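Local coordinates for protein AvrRpt2 (Erwinia amylovora, PDB 6HQZ) that is a type III effector of the fire blight pathogen and probably acts as a papain-like cysteine protease of the C70 family, at residues P9-Q14 with W21-R26; F95-P100 with H105-T110; I119-P124 with P128-P133. One frame throughout, in Å; residues are numbered along the deposited sequence.

Interaction 1. Residues P9-Q14 with W21-R26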
ATOM      1  N   PRO A   9      -4.513 -14.758   9.696  1.00 32.85           N
ATOM      2  CA  PRO A   9      -5.207 -15.850  10.339  1.00 33.23           C
ATOM      3  C   PRO A   9      -6.416 -15.343  11.125  1.00 31.30           C
ATOM      4  O   PRO A   9      -6.445 -14.171  11.586  1.00 31.15           O
ATOM      5  CB  PRO A   9      -4.160 -16.445  11.279  1.00 36.12           C
ATOM      6  CG  PRO A   9      -3.145 -15.376  11.509  1.00 36.67           C
ATOM      7  CD  PRO A   9      -3.188 -14.474  10.309  1.00 35.35           C
ATOM      8  N   TYR A  10      -7.450 -16.157  11.170  1.00 30.43           N
ATOM      9  CA  TYR A  10      -8.716 -15.732  11.820  1.00 28.47           C
ATOM     10  C   TYR A  10      -8.696 -16.324  13.226  1.00 27.96           C
ATOM     11  O   TYR A  10      -8.475 -17.521  13.364  1.00 28.14           O
ATOM     12  CB  TYR A  10      -9.921 -16.247  11.021  1.00 28.75           C
ATOM     13  CG  TYR A  10     -11.169 -15.915  11.765  1.00 27.91           C
ATOM     14  CD1 TYR A  10     -11.590 -14.574  11.875  1.00 25.33           C
ATOM     15  CD2 TYR A  10     -11.825 -16.877  12.501  1.00 29.40           C
ATOM     16  CE1 TYR A  10     -12.731 -14.273  12.621  1.00 25.16           C
ATOM     17  CE2 TYR A  10     -12.961 -16.566  13.242  1.00 27.72           C
ATOM     18  CZ  TYR A  10     -13.399 -15.272  13.290  1.00 26.33           C
ATOM     19  OH  TYR A  10     -14.515 -15.017  14.108  1.00 26.19           O
ATOM     20  N   VAL A  11      -9.019 -15.513  14.258  1.00 26.44           N
ATOM     21  CA  VAL A  11      -9.122 -15.987  15.623  1.00 27.10           C
ATOM     22  C   VAL A  11     -10.480 -15.433  16.146  1.00 26.15           C
ATOM     23  O   VAL A  11     -10.713 -14.235  15.961  1.00 25.56           O
ATOM     24  CB  VAL A  11      -7.942 -15.472  16.504  1.00 27.11           C
ATOM     25  CG1 VAL A  11      -8.088 -15.927  17.944  1.00 28.02           C
ATOM     26  CG2 VAL A  11      -6.579 -15.918  15.907  1.00 29.18           C
ATOM     27  N   SER A  12     -11.337 -16.315  16.673  1.00 27.91           N
ATOM     28  CA  SER A  12     -12.619 -15.921  17.283  1.00 27.72           C
ATOM     29  C   SER A  12     -12.452 -15.559  18.755  1.00 29.97           C
ATOM     30  O   SER A  12     -11.546 -16.046  19.438  1.00 31.42           O
ATOM     31  CB  SER A  12     -13.654 -17.049  17.129  1.00 28.81           C
ATOM     32  OG  SER A  12     -13.278 -18.255  17.759  1.00 29.84           O
ATOM     33  N   GLN A  13     -13.332 -14.685  19.261  1.00 30.67           N
ATOM     34  CA  GLN A  13     -13.288 -14.337  20.679  1.00 35.49           C
ATOM     35  C   GLN A  13     -14.118 -15.442  21.243  1.00 39.90           C
ATOM     36  O   GLN A  13     -15.115 -15.874  20.641  1.00 45.83           O
ATOM     37  CB  GLN A  13     -13.899 -12.951  20.961  1.00 35.07           C
ATOM     38  CG  GLN A  13     -15.385 -12.846  20.744  1.00 37.07           C
ATOM     39  CD  GLN A  13     -15.895 -11.384  20.907  1.00 36.51           C
ATOM     40  OE1 GLN A  13     -15.930 -10.606  19.951  1.00 35.49           O
ATOM     41  NE2 GLN A  13     -16.178 -11.014  22.130  1.00 40.03           N
ATOM     42  N   GLN A  14     -13.778 -15.988  22.352  1.00 44.08           N
ATOM     43  CA  GLN A  14     -14.710 -17.057  22.669  1.00 50.06           C
ATOM     44  C   GLN A  14     -15.818 -16.585  23.610  1.00 52.24           C
ATOM     45  O   GLN A  14     -16.739 -15.850  23.141  1.00 54.65           O
ATOM     46  CB  GLN A  14     -14.006 -18.385  22.894  1.00 49.22           C
ATOM     47  CG  GLN A  14     -13.625 -19.000  21.532  1.00 47.22           C
ATOM     48  CD  GLN A  14     -14.826 -19.619  20.752  1.00 47.49           C
ATOM     49  OE1 GLN A  14     -15.586 -20.453  21.288  1.00 50.81           O
ATOM     50  NE2 GLN A  14     -14.960 -19.261  19.490  1.00 42.49           N
ATOM     51  N   TRP A  21     -10.218  -8.141  22.124  1.00 26.77           N
ATOM     52  CA  TRP A  21      -8.817  -7.659  22.195  1.00 28.36           C
ATOM     53  C   TRP A  21      -7.785  -8.802  21.956  1.00 29.78           C
ATOM     54  O   TRP A  21      -6.790  -8.651  21.183  1.00 29.80           O
ATOM     55  CB  TRP A  21      -8.561  -6.933  23.518  1.00 30.73           C
ATOM     56  CG  TRP A  21      -7.057  -6.773  23.872  1.00 33.46           C
ATOM     57  CD1 TRP A  21      -6.280  -7.624  24.594  1.00 36.65           C
ATOM     58  CD2 TRP A  21      -6.215  -5.704  23.464  1.00 34.21           C
ATOM     59  NE1 TRP A  21      -4.984  -7.136  24.666  1.00 38.26           N
ATOM     60  CE2 TRP A  21      -4.930  -5.942  24.005  1.00 36.88           C
ATOM     61  CE3 TRP A  21      -6.442  -4.533  22.765  1.00 34.50           C
ATOM     62  CZ2 TRP A  21      -3.862  -5.086  23.798  1.00 38.36           C
ATOM     63  CZ3 TRP A  21      -5.375  -3.673  22.559  1.00 35.57           C
ATOM     64  CH2 TRP A  21      -4.112  -3.951  23.072  1.00 38.16           C
ATOM     65  N   TYR A  22      -8.001  -9.912  22.638  1.00 30.04           N
ATOM     66  CA  TYR A  22      -7.010 -10.994  22.571  1.00 32.53           C
ATOM     67  C   TYR A  22      -7.051 -11.607  21.193  1.00 30.89           C
ATOM     68  O   TYR A  22      -5.978 -11.906  20.619  1.00 30.97           O
ATOM     69  CB  TYR A  22      -7.197 -12.036  23.660  1.00 34.95           C
ATOM     70  CG  TYR A  22      -7.034 -11.420  25.028  1.00 37.46           C
ATOM     71  CD1 TYR A  22      -5.756 -11.143  25.529  1.00 39.49           C
ATOM     72  CD2 TYR A  22      -8.134 -11.084  25.824  1.00 37.63           C
ATOM     73  CE1 TYR A  22      -5.569 -10.576  26.785  1.00 41.44           C
ATOM     74  CE2 TYR A  22      -7.961 -10.513  27.088  1.00 40.10           C
ATOM     75  CZ  TYR A  22      -6.670 -10.280  27.556  1.00 41.78           C
ATOM     76  OH  TYR A  22      -6.467  -9.714  28.760  1.00 44.66           O
ATOM     77  N   ALA A  23      -8.258 -11.752  20.651  1.00 28.38           N
ATOM     78  CA  ALA A  23      -8.374 -12.286  19.310  1.00 27.38           C
ATOM     79  C   ALA A  23      -7.700 -11.394  18.259  1.00 25.95           C
ATOM     80  O   ALA A  23      -6.953 -11.925  17.408  1.00 27.80           O
ATOM     81  CB  ALA A  23      -9.810 -12.567  18.935  1.00 26.00           C
ATOM     82  N   CYS A  24      -7.968 -10.081  18.295  1.00 24.44           N
ATOM     83  CA  CYS A  24      -7.416  -9.158  17.327  1.00 25.03           C
ATOM     84  C   CYS A  24      -5.877  -9.104  17.447  1.00 27.88           C
ATOM     85  O   CYS A  24      -5.197  -9.096  16.443  1.00 27.73           O
ATOM     86  CB  CYS A  24      -8.049  -7.748  17.466  1.00 25.78           C
ATOM     87  SG  CYS A  24      -9.784  -7.736  16.936  1.00 24.32           S
ATOM     88  N   THR A  25      -5.356  -9.020  18.648  1.00 28.49           N
ATOM     89  CA  THR A  25      -3.917  -8.912  18.807  1.00 32.13           C
ATOM     90  C   THR A  25      -3.251 -10.240  18.315  1.00 33.46           C
ATOM     91  O   THR A  25      -2.244 -10.141  17.612  1.00 35.17           O
ATOM     92  CB  THR A  25      -3.487  -8.546  20.229  1.00 33.44           C
ATOM     93  OG1 THR A  25      -4.081  -9.449  21.145  1.00 34.62           O
ATOM     94  CG2 THR A  25      -3.859  -7.178  20.567  1.00 31.63           C
ATOM     95  N   ARG A  26      -3.888 -11.403  18.551  1.00 34.33           N
ATOM     96  CA  ARG A  26      -3.422 -12.697  18.011  1.00 37.02           C
ATOM     97  C   ARG A  26      -3.467 -12.738  16.470  1.00 34.88           C
ATOM     98  O   ARG A  26      -2.498 -13.209  15.830  1.00 33.27           O
ATOM     99  CB  ARG A  26      -4.148 -13.929  18.619  1.00 39.48           C
ATOM    100  CG  ARG A  26      -3.289 -15.192  18.654  1.00 46.75           C
ATOM    101  CD  ARG A  26      -3.752 -16.306  19.634  1.00 52.23           C
ATOM    102  NE  ARG A  26      -4.718 -15.791  20.612  1.00 54.21           N
ATOM    103  CZ  ARG A  26      -5.762 -16.452  21.108  1.00 55.88           C
ATOM    104  NH1 ARG A  26      -5.982 -17.727  20.805  1.00 57.65           N
ATOM    105  NH2 ARG A  26      -6.570 -15.818  21.955  1.00 54.39           N
TER

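Interaction 2. Residues F95-P100 with H105-T110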
ATOM      1  N   PHE A  95      -9.071  -2.232  14.672  1.00 21.35           N
ATOM      2  CA  PHE A  95      -9.872  -1.017  14.828  1.00 20.85           C
ATOM      3  C   PHE A  95     -11.042  -1.217  15.776  1.00 21.24           C
ATOM      4  O   PHE A  95     -11.728  -2.266  15.829  1.00 20.24           O
ATOM      5  CB  PHE A  95     -10.363  -0.461  13.471  1.00 21.43           C
ATOM      6  CG  PHE A  95     -11.367  -1.293  12.765  1.00 20.68           C
ATOM      7  CD1 PHE A  95     -10.940  -2.332  11.973  1.00 21.68           C
ATOM      8  CD2 PHE A  95     -12.707  -1.004  12.794  1.00 21.94           C
ATOM      9  CE1 PHE A  95     -11.828  -3.088  11.241  1.00 21.18           C
ATOM     10  CE2 PHE A  95     -13.607  -1.737  12.035  1.00 20.99           C
ATOM     11  CZ  PHE A  95     -13.173  -2.794  11.287  1.00 22.03           C
ATOM     12  N   GLY A  96     -11.277  -0.129  16.508  1.00 20.67           N
ATOM     13  CA  GLY A  96     -12.402   0.013  17.421  1.00 20.55           C
ATOM     14  C   GLY A  96     -13.521   0.697  16.716  1.00 19.84           C
ATOM     15  O   GLY A  96     -13.289   1.711  16.071  1.00 18.66           O
ATOM     16  N   TRP A  97     -14.751   0.189  16.874  1.00 20.37           N
ATOM     17  CA  TRP A  97     -15.913   0.791  16.212  1.00 20.15           C
ATOM     18  C   TRP A  97     -17.180   0.546  16.939  1.00 20.11           C
ATOM     19  O   TRP A  97     -17.281  -0.363  17.746  1.00 20.59           O
ATOM     20  CB  TRP A  97     -16.048   0.298  14.771  1.00 20.93           C
ATOM     21  CG  TRP A  97     -16.315  -1.156  14.617  1.00 21.07           C
ATOM     22  CD1 TRP A  97     -15.446  -2.201  14.807  1.00 21.51           C
ATOM     23  CD2 TRP A  97     -17.552  -1.749  14.143  1.00 22.35           C
ATOM     24  NE1 TRP A  97     -16.068  -3.382  14.482  1.00 20.95           N
ATOM     25  CE2 TRP A  97     -17.324  -3.131  14.022  1.00 21.83           C
ATOM     26  CE3 TRP A  97     -18.775  -1.231  13.732  1.00 22.27           C
ATOM     27  CZ2 TRP A  97     -18.288  -3.991  13.597  1.00 23.91           C
ATOM     28  CZ3 TRP A  97     -19.749  -2.103  13.246  1.00 24.39           C
ATOM     29  CH2 TRP A  97     -19.505  -3.473  13.213  1.00 24.95           C
ATOM     30  N   GLN A  98     -18.160   1.402  16.702  1.00 21.27           N
ATOM     31  CA  GLN A  98     -19.375   1.352  17.442  1.00 23.41           C
ATOM     32  C   GLN A  98     -20.508   0.792  16.569  1.00 25.53           C
ATOM     33  O   GLN A  98     -20.766   1.310  15.475  1.00 24.23           O
ATOM     34  CB  GLN A  98     -19.732   2.724  18.033  1.00 25.67           C
ATOM     35  CG  GLN A  98     -20.904   2.693  18.997  1.00 27.38           C
ATOM     36  CD  GLN A  98     -21.252   4.050  19.597  1.00 29.81           C
ATOM     37  OE1 GLN A  98     -21.017   5.072  18.985  1.00 29.07           O
ATOM     38  NE2 GLN A  98     -21.781   4.040  20.811  1.00 32.28           N
ATOM     39  N   THR A  99     -21.248  -0.168  17.100  1.00 25.68           N
ATOM     40  CA  THR A  99     -22.265  -0.778  16.294  1.00 29.54           C
ATOM     41  C   THR A  99     -23.545   0.020  16.358  1.00 31.43           C
ATOM     42  O   THR A  99     -23.768   0.824  17.288  1.00 29.51           O
ATOM     43  CB  THR A  99     -22.531  -2.252  16.697  1.00 31.01           C
ATOM     44  OG1 THR A  99     -22.947  -2.322  18.066  1.00 34.63           O
ATOM     45  CG2 THR A  99     -21.318  -3.085  16.488  1.00 30.35           C
ATOM     46  N   PRO A 100     -24.433  -0.236  15.391  1.00 34.75           N
ATOM     47  CA  PRO A 100     -25.706   0.365  15.490  1.00 37.01           C
ATOM     48  C   PRO A 100     -26.395   0.147  16.823  1.00 38.28           C
ATOM     49  O   PRO A 100     -26.948   1.056  17.363  1.00 40.58           O
ATOM     50  CB  PRO A 100     -26.512  -0.385  14.399  1.00 39.27           C
ATOM     51  CG  PRO A 100     -25.501  -0.595  13.326  1.00 35.68           C
ATOM     52  CD  PRO A 100     -24.245  -0.911  14.086  1.00 33.39           C
ATOM     53  N   HIS A 105     -16.783  -2.533  19.685  1.00 22.44           N
ATOM     54  CA  HIS A 105     -16.155  -3.791  19.244  1.00 22.88           C
ATOM     55  C   HIS A 105     -14.786  -3.549  18.627  1.00 23.17           C
ATOM     56  O   HIS A 105     -14.497  -2.453  18.142  1.00 22.89           O
ATOM     57  CB  HIS A 105     -17.087  -4.496  18.207  1.00 23.81           C
ATOM     58  CG  HIS A 105     -18.386  -4.879  18.790  1.00 27.82           C
ATOM     59  ND1 HIS A 105     -18.608  -6.114  19.338  1.00 29.38           N
ATOM     60  CD2 HIS A 105     -19.488  -4.139  19.065  1.00 30.74           C
ATOM     61  CE1 HIS A 105     -19.833  -6.163  19.820  1.00 31.43           C
ATOM     62  NE2 HIS A 105     -20.382  -4.969  19.692  1.00 32.83           N
ATOM     63  N   MET A 106     -13.982  -4.611  18.539  1.00 23.28           N
ATOM     64  CA  MET A 106     -12.737  -4.568  17.862  1.00 22.57           C
ATOM     65  C   MET A 106     -12.729  -5.588  16.759  1.00 23.35           C
ATOM     66  O   MET A 106     -13.231  -6.699  16.969  1.00 24.67           O
ATOM     67  CB  MET A 106     -11.623  -4.884  18.825  1.00 25.77           C
ATOM     68  CG  MET A 106     -11.284  -3.826  19.816  1.00 27.55           C
ATOM     69  SD  MET A 106     -10.018  -4.466  20.910  1.00 33.50           S
ATOM     70  CE  MET A 106      -8.672  -4.574  19.736  1.00 30.67           C
ATOM     71  N   SER A 107     -12.158  -5.204  15.605  1.00 21.50           N
ATOM     72  CA  SER A 107     -12.081  -6.068  14.442  1.00 21.93           C
ATOM     73  C   SER A 107     -10.786  -5.833  13.760  1.00 21.33           C
ATOM     74  O   SER A 107     -10.060  -4.884  14.093  1.00 21.24           O
ATOM     75  CB  SER A 107     -13.233  -5.786  13.492  1.00 22.48           C
ATOM     76  OG  SER A 107     -14.483  -6.144  14.077  1.00 24.91           O
ATOM     77  N   VAL A 108     -10.456  -6.687  12.808  1.00 22.47           N
ATOM     78  CA  VAL A 108      -9.201  -6.565  12.088  1.00 22.19           C
ATOM     79  C   VAL A 108      -9.389  -6.303  10.649  1.00 22.73           C
ATOM     80  O   VAL A 108      -9.964  -7.140   9.948  1.00 23.55           O
ATOM     81  CB  VAL A 108      -8.333  -7.856  12.243  1.00 23.56           C
ATOM     82  CG1 VAL A 108      -7.038  -7.657  11.411  1.00 25.14           C
ATOM     83  CG2 VAL A 108      -7.999  -8.108  13.714  1.00 23.38           C
ATOM     84  N   LEU A 109      -8.917  -5.122  10.216  1.00 23.00           N
ATOM     85  CA  LEU A 109      -8.939  -4.684   8.830  1.00 23.28           C
ATOM     86  C   LEU A 109      -7.894  -5.462   8.062  1.00 23.92           C
ATOM     87  O   LEU A 109      -6.715  -5.469   8.472  1.00 26.10           O
ATOM     88  CB  LEU A 109      -8.597  -3.214   8.695  1.00 22.67           C
ATOM     89  CG  LEU A 109      -8.709  -2.649   7.279  1.00 23.36           C
ATOM     90  CD1 LEU A 109     -10.126  -2.741   6.668  1.00 22.02           C
ATOM     91  CD2 LEU A 109      -8.195  -1.229   7.385  1.00 24.28           C
ATOM     92  N   THR A 110      -8.313  -6.069   6.972  1.00 24.61           N
ATOM     93  CA  THR A 110      -7.374  -6.891   6.123  1.00 26.78           C
ATOM     94  C   THR A 110      -7.233  -6.481   4.646  1.00 28.90           C
ATOM     95  O   THR A 110      -6.257  -6.891   3.978  1.00 31.14           O
ATOM     96  CB  THR A 110      -7.750  -8.375   6.133  1.00 27.06           C
ATOM     97  OG1 THR A 110      -8.999  -8.564   5.401  1.00 26.75           O
ATOM     98  CG2 THR A 110      -7.800  -8.878   7.583  1.00 27.12           C
TER

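Interaction 3. Residues I119-P124 with P128-P133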
ATOM      1  N   ILE A 119     -14.736  -2.269   3.154  1.00 27.21           N
ATOM      2  CA  ILE A 119     -13.568  -2.777   3.827  1.00 27.52           C
ATOM      3  C   ILE A 119     -13.782  -4.239   4.092  1.00 27.22           C
ATOM      4  O   ILE A 119     -14.906  -4.687   4.204  1.00 24.89           O
ATOM      5  CB  ILE A 119     -13.282  -2.072   5.144  1.00 26.86           C
ATOM      6  CG1 ILE A 119     -14.441  -2.248   6.148  1.00 26.73           C
ATOM      7  CG2 ILE A 119     -13.095  -0.591   4.843  1.00 28.75           C
ATOM      8  CD1 ILE A 119     -13.941  -2.097   7.565  1.00 25.79           C
ATOM      9  N   ILE A 120     -12.668  -4.960   4.192  1.00 27.10           N
ATOM     10  CA  ILE A 120     -12.685  -6.366   4.427  1.00 26.46           C
ATOM     11  C   ILE A 120     -12.050  -6.585   5.796  1.00 25.60           C
ATOM     12  O   ILE A 120     -10.966  -6.115   6.049  1.00 24.96           O
ATOM     13  CB  ILE A 120     -11.859  -7.150   3.376  1.00 27.64           C
ATOM     14  CG1 ILE A 120     -12.294  -6.728   1.951  1.00 28.93           C
ATOM     15  CG2 ILE A 120     -12.041  -8.602   3.587  1.00 28.90           C
ATOM     16  CD1 ILE A 120     -11.437  -7.278   0.847  1.00 30.69           C
ATOM     17  N   PHE A 121     -12.719  -7.363   6.654  1.00 25.12           N
ATOM     18  CA  PHE A 121     -12.257  -7.469   8.025  1.00 24.53           C
ATOM     19  C   PHE A 121     -12.657  -8.779   8.644  1.00 23.91           C
ATOM     20  O   PHE A 121     -13.679  -9.398   8.273  1.00 24.68           O
ATOM     21  CB  PHE A 121     -12.784  -6.297   8.876  1.00 24.01           C
ATOM     22  CG  PHE A 121     -14.260  -6.289   9.080  1.00 23.44           C
ATOM     23  CD1 PHE A 121     -15.137  -5.830   8.075  1.00 24.23           C
ATOM     24  CD2 PHE A 121     -14.807  -6.737  10.285  1.00 23.80           C
ATOM     25  CE1 PHE A 121     -16.520  -5.809   8.299  1.00 24.14           C
ATOM     26  CE2 PHE A 121     -16.199  -6.701  10.518  1.00 23.77           C
ATOM     27  CZ  PHE A 121     -17.066  -6.285   9.531  1.00 24.81           C
ATOM     28  N   HIS A 122     -11.815  -9.209   9.580  1.00 24.17           N
ATOM     29  CA  HIS A 122     -12.052 -10.355  10.429  1.00 23.02           C
ATOM     30  C   HIS A 122     -12.770  -9.817  11.682  1.00 22.54           C
ATOM     31  O   HIS A 122     -12.226  -8.985  12.379  1.00 21.49           O
ATOM     32  CB  HIS A 122     -10.758 -10.989  10.940  1.00 24.13           C
ATOM     33  CG  HIS A 122     -10.037 -11.813   9.916  1.00 25.14           C
ATOM     34  ND1 HIS A 122     -10.643 -12.240   8.752  1.00 25.70           N
ATOM     35  CD2 HIS A 122      -8.786 -12.313   9.904  1.00 26.70           C
ATOM     36  CE1 HIS A 122      -9.767 -12.938   8.044  1.00 26.96           C
ATOM     37  NE2 HIS A 122      -8.649 -13.040   8.745  1.00 27.34           N
ATOM     38  N   ASP A 123     -13.916 -10.399  11.991  1.00 23.19           N
ATOM     39  CA  ASP A 123     -14.719 -10.023  13.172  1.00 23.23           C
ATOM     40  C   ASP A 123     -14.670 -11.200  14.148  1.00 22.94           C
ATOM     41  O   ASP A 123     -15.183 -12.286  13.870  1.00 23.86           O
ATOM     42  CB  ASP A 123     -16.136  -9.738  12.746  1.00 23.20           C
ATOM     43  CG  ASP A 123     -17.002  -9.171  13.890  1.00 26.40           C
ATOM     44  OD1 ASP A 123     -17.010  -9.718  14.990  1.00 24.80           O
ATOM     45  OD2 ASP A 123     -17.741  -8.242  13.648  1.00 26.98           O
ATOM     46  N   PRO A 124     -14.028 -11.014  15.300  1.00 22.24           N
ATOM     47  CA  PRO A 124     -13.870 -12.078  16.221  1.00 24.68           C
ATOM     48  C   PRO A 124     -15.193 -12.709  16.706  1.00 25.83           C
ATOM     49  O   PRO A 124     -15.182 -13.811  17.311  1.00 25.03           O
ATOM     50  CB  PRO A 124     -13.145 -11.424  17.413  1.00 25.40           C
ATOM     51  CG  PRO A 124     -12.621 -10.138  16.947  1.00 25.51           C
ATOM     52  CD  PRO A 124     -13.353  -9.784  15.693  1.00 23.75           C
ATOM     53  N   PRO A 128     -14.576 -14.650   9.699  1.00 26.63           N
ATOM     54  CA  PRO A 128     -13.564 -14.091   8.838  1.00 26.32           C
ATOM     55  C   PRO A 128     -14.093 -13.416   7.576  1.00 26.33           C
ATOM     56  O   PRO A 128     -15.103 -13.802   7.070  1.00 27.11           O
ATOM     57  CB  PRO A 128     -12.735 -15.341   8.391  1.00 27.98           C
ATOM     58  CG  PRO A 128     -13.657 -16.471   8.537  1.00 29.10           C
ATOM     59  CD  PRO A 128     -14.600 -16.112   9.652  1.00 28.83           C
ATOM     60  N   ASP A 129     -13.302 -12.505   7.026  1.00 25.98           N
ATOM     61  CA  ASP A 129     -13.484 -11.992   5.656  1.00 27.70           C
ATOM     62  C   ASP A 129     -14.891 -11.430   5.437  1.00 27.55           C
ATOM     63  O   ASP A 129     -15.472 -11.565   4.380  1.00 28.21           O
ATOM     64  CB  ASP A 129     -13.150 -13.083   4.614  1.00 30.15           C
ATOM     65  CG  ASP A 129     -11.717 -13.509   4.728  1.00 32.44           C
ATOM     66  OD1 ASP A 129     -10.883 -12.622   4.973  1.00 32.58           O
ATOM     67  OD2 ASP A 129     -11.435 -14.689   4.591  1.00 36.62           O
ATOM     68  N   LEU A 130     -15.423 -10.787   6.459  1.00 27.50           N
ATOM     69  CA  LEU A 130     -16.639  -9.989   6.273  1.00 27.07           C
ATOM     70  C   LEU A 130     -16.271  -8.686   5.513  1.00 27.06           C
ATOM     71  O   LEU A 130     -15.098  -8.264   5.439  1.00 25.51           O
ATOM     72  CB  LEU A 130     -17.256  -9.598   7.585  1.00 27.35           C
ATOM     73  CG  LEU A 130     -17.602 -10.688   8.633  1.00 28.14           C
ATOM     74  CD1 LEU A 130     -18.319 -10.050   9.853  1.00 28.50           C
ATOM     75  CD2 LEU A 130     -18.339 -11.861   8.018  1.00 30.12           C
ATOM     76  N   THR A 131     -17.282  -8.048   4.958  1.00 26.55           N
ATOM     77  CA  THR A 131     -17.078  -6.665   4.516  1.00 27.24           C
ATOM     78  C   THR A 131     -18.159  -5.786   5.113  1.00 25.97           C
ATOM     79  O   THR A 131     -19.232  -6.254   5.370  1.00 25.64           O
ATOM     80  CB  THR A 131     -17.129  -6.491   2.974  1.00 28.73           C
ATOM     81  OG1 THR A 131     -18.475  -6.568   2.465  1.00 30.09           O
ATOM     82  CG2 THR A 131     -16.278  -7.534   2.279  1.00 30.76           C
ATOM     83  N   MET A 132     -17.860  -4.509   5.211  1.00 25.49           N
ATOM     84  CA  MET A 132     -18.857  -3.499   5.454  1.00 25.31           C
ATOM     85  C   MET A 132     -18.610  -2.311   4.555  1.00 24.91           C
ATOM     86  O   MET A 132     -17.467  -2.067   4.172  1.00 26.81           O
ATOM     87  CB  MET A 132     -18.888  -3.041   6.949  1.00 25.30           C
ATOM     88  CG  MET A 132     -17.918  -2.028   7.424  1.00 25.84           C
ATOM     89  SD  MET A 132     -17.977  -1.297   9.095  1.00 25.83           S
ATOM     90  CE  MET A 132     -17.511  -2.704  10.091  1.00 25.97           C
ATOM     91  N   PRO A 133     -19.643  -1.495   4.329  1.00 25.92           N
ATOM     92  CA  PRO A 133     -19.381  -0.341   3.515  1.00 26.89           C
ATOM     93  C   PRO A 133     -18.338   0.580   4.120  1.00 26.52           C
ATOM     94  O   PRO A 133     -18.292   0.812   5.350  1.00 27.17           O
ATOM     95  CB  PRO A 133     -20.732   0.382   3.462  1.00 28.96           C
ATOM     96  CG  PRO A 133     -21.728  -0.692   3.769  1.00 28.97           C
ATOM     97  CD  PRO A 133     -21.037  -1.538   4.772  1.00 26.94           C
TER

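Interaction 1. Residues P9-Q14 with W21-R26
Val-11 and Arg-26 meet at about a right angle, with one methyl of the valine set against the flat end of the arginine. CG1 sits 3.9 Å above the guanidinium plane of Arg-26, over its centre, and comes 4.0 Å from CZ. Two torsions bring this about. Val-11 turns CG1 opposite its own backbone N (chi1 178°), which sends that branch to the helix, while the arginine chain folds at its third torsion, nearly eclipsed at -16°, and so carries the guanidinium back across the valine. The other branch, CG2, lies 4.1 Å from Arg-26 CB. Ala-23, one turn earlier, is the buried partner: its CB abuts the backbone of 11-13, nearest at Val-11 O (3.5 Å), then at Ser-12 O (3.9 Å) and Gln-13 N (4.1 Å), and it also touches Val-11 CG1 at 3.9 Å. This is the packing of an N-terminal loop along the outer side of helix 19-27, the helix that lies against the antiparallel sheet in the papain-like fold; on its inner side Cys-24 touches Met-106 and Val-108. Contact across the pair is van der Waals throughout. The loop finds its polar ties elsewhere: Tyr-10 OH bonds to Asp-123 O, and the backbone of Gln-13 bonds to Pro-124.

Interaction 2. Residues F95-P100 with H105-T110
His-105 starts the ladder by exchanging two backbone hydrogen bonds with Trp-97, its N to Trp-97 O at 3.0 Å and its O receiving Trp-97 N at 2.9 Å. His-105 CB rides 4.0 Å above the plane of the Trp-97 indole, near the rim. The imidazole turns away from the indole and crosses Thr-99 at about a right angle, CD2 only 3.3 Å from the CG2 methyl, and NE2 bonds to Ser-103 OG in the connecting turn. Met-106 faces Gly-96 in a non-hydrogen-bonded pair, where Met-106 CA makes a CA-H...O contact with Phe-95 O, 3.2 Å; its side chain leaves on the other face of the sheet, toward Trp-21 and Cys-24 of helix 19-27. The two strands form an antiparallel beta hairpin in the middle of the papain-like sheet. Ser-107 exchanges both backbone bonds with Phe-95 and works with two aromatic side chains. Its OG receives Trp-97 NE1 at 3.2 Å, almost straight (160°) and in the indole plane, while its CB makes an off-centre CH-pi contact with the Phe-95 ring. Both rings owe this to a first torsion near +65°, which tips them over their own backbone toward the partner strand. Beyond Val-108, which packs on the helix, Leu-109 closes the contact: its N lies in the plane of the Phe-95 ring, 3.7 Å from CE1, and its CB is 4.1 Å from that same carbon.

Interaction 3. Residues I119-P124 with P128-P133
Phe-121 is the hub of the tight side, its ring lying across Leu-130 and reaching on to Met-132. With chi1 at 67° it leans toward the partner strand, which puts Leu-130 CB 3.8 Å above the ring plane, near the rim, as a CH-pi contact. Met-132 comes at about a right angle: its bent chain lays CE 3.7 Å from Phe-121 CZ, with the sulfur obliquely placed in a Met-aromatic contact, while its backbone N lies at the ring edge. Ile-119 runs alongside Met-132, CG1 to CG at 3.7 Å, and Phe-95 of the central hairpin touches both Ile-119 and Phe-121. The face with Ile-120 and Thr-131 is looser and more exposed: the two lie side by side, Ile-120 CG1 and Thr-131 CG2 4.1 Å apart. Toward the turn the pairing frays: Leu-130 N to Phe-121 O is a weak bond, bent to 127°, and with a positive phi Asp-129 helps turn the chain at this corner. The exposed partners here are Pro-128 and Asp-129, but His-122 is itself buried, and its ND1 accepts Asp-129 N at 3.2 Å in the plane of the ring. The NE2 of His-122 is tied to Val-8 O, so both ring nitrogens are engaged, which should restrict rotation of the imidazole. The arrangement is an antiparallel beta hairpin at the margin of the papain-like sheet, with strand 130-133 outermost.

Interaction 2 is the core contact, close to the centre of the chain; interaction 3 is partly buried at the sheet margin, and interaction 1 lies at the surface. Interactions 2 and 3 are successive hairpins of one sheet: strands 104-113 and 118-123 are neighbours, joined by Val-108 O to His-122 N and by Thr-110 N to Ile-120 O. Interaction 1 brings in the helix that covers one face of interaction 2, while the loop before it is tied to interaction 3. Both hairpins combine backbone bonds with aromatic packing, and each adds a polar side-chain bond, indole to hydroxyl inside, backbone to imidazole near the turn; interaction 1 has only van der Waals packing between its segments, including a methyl over a guanidinium face.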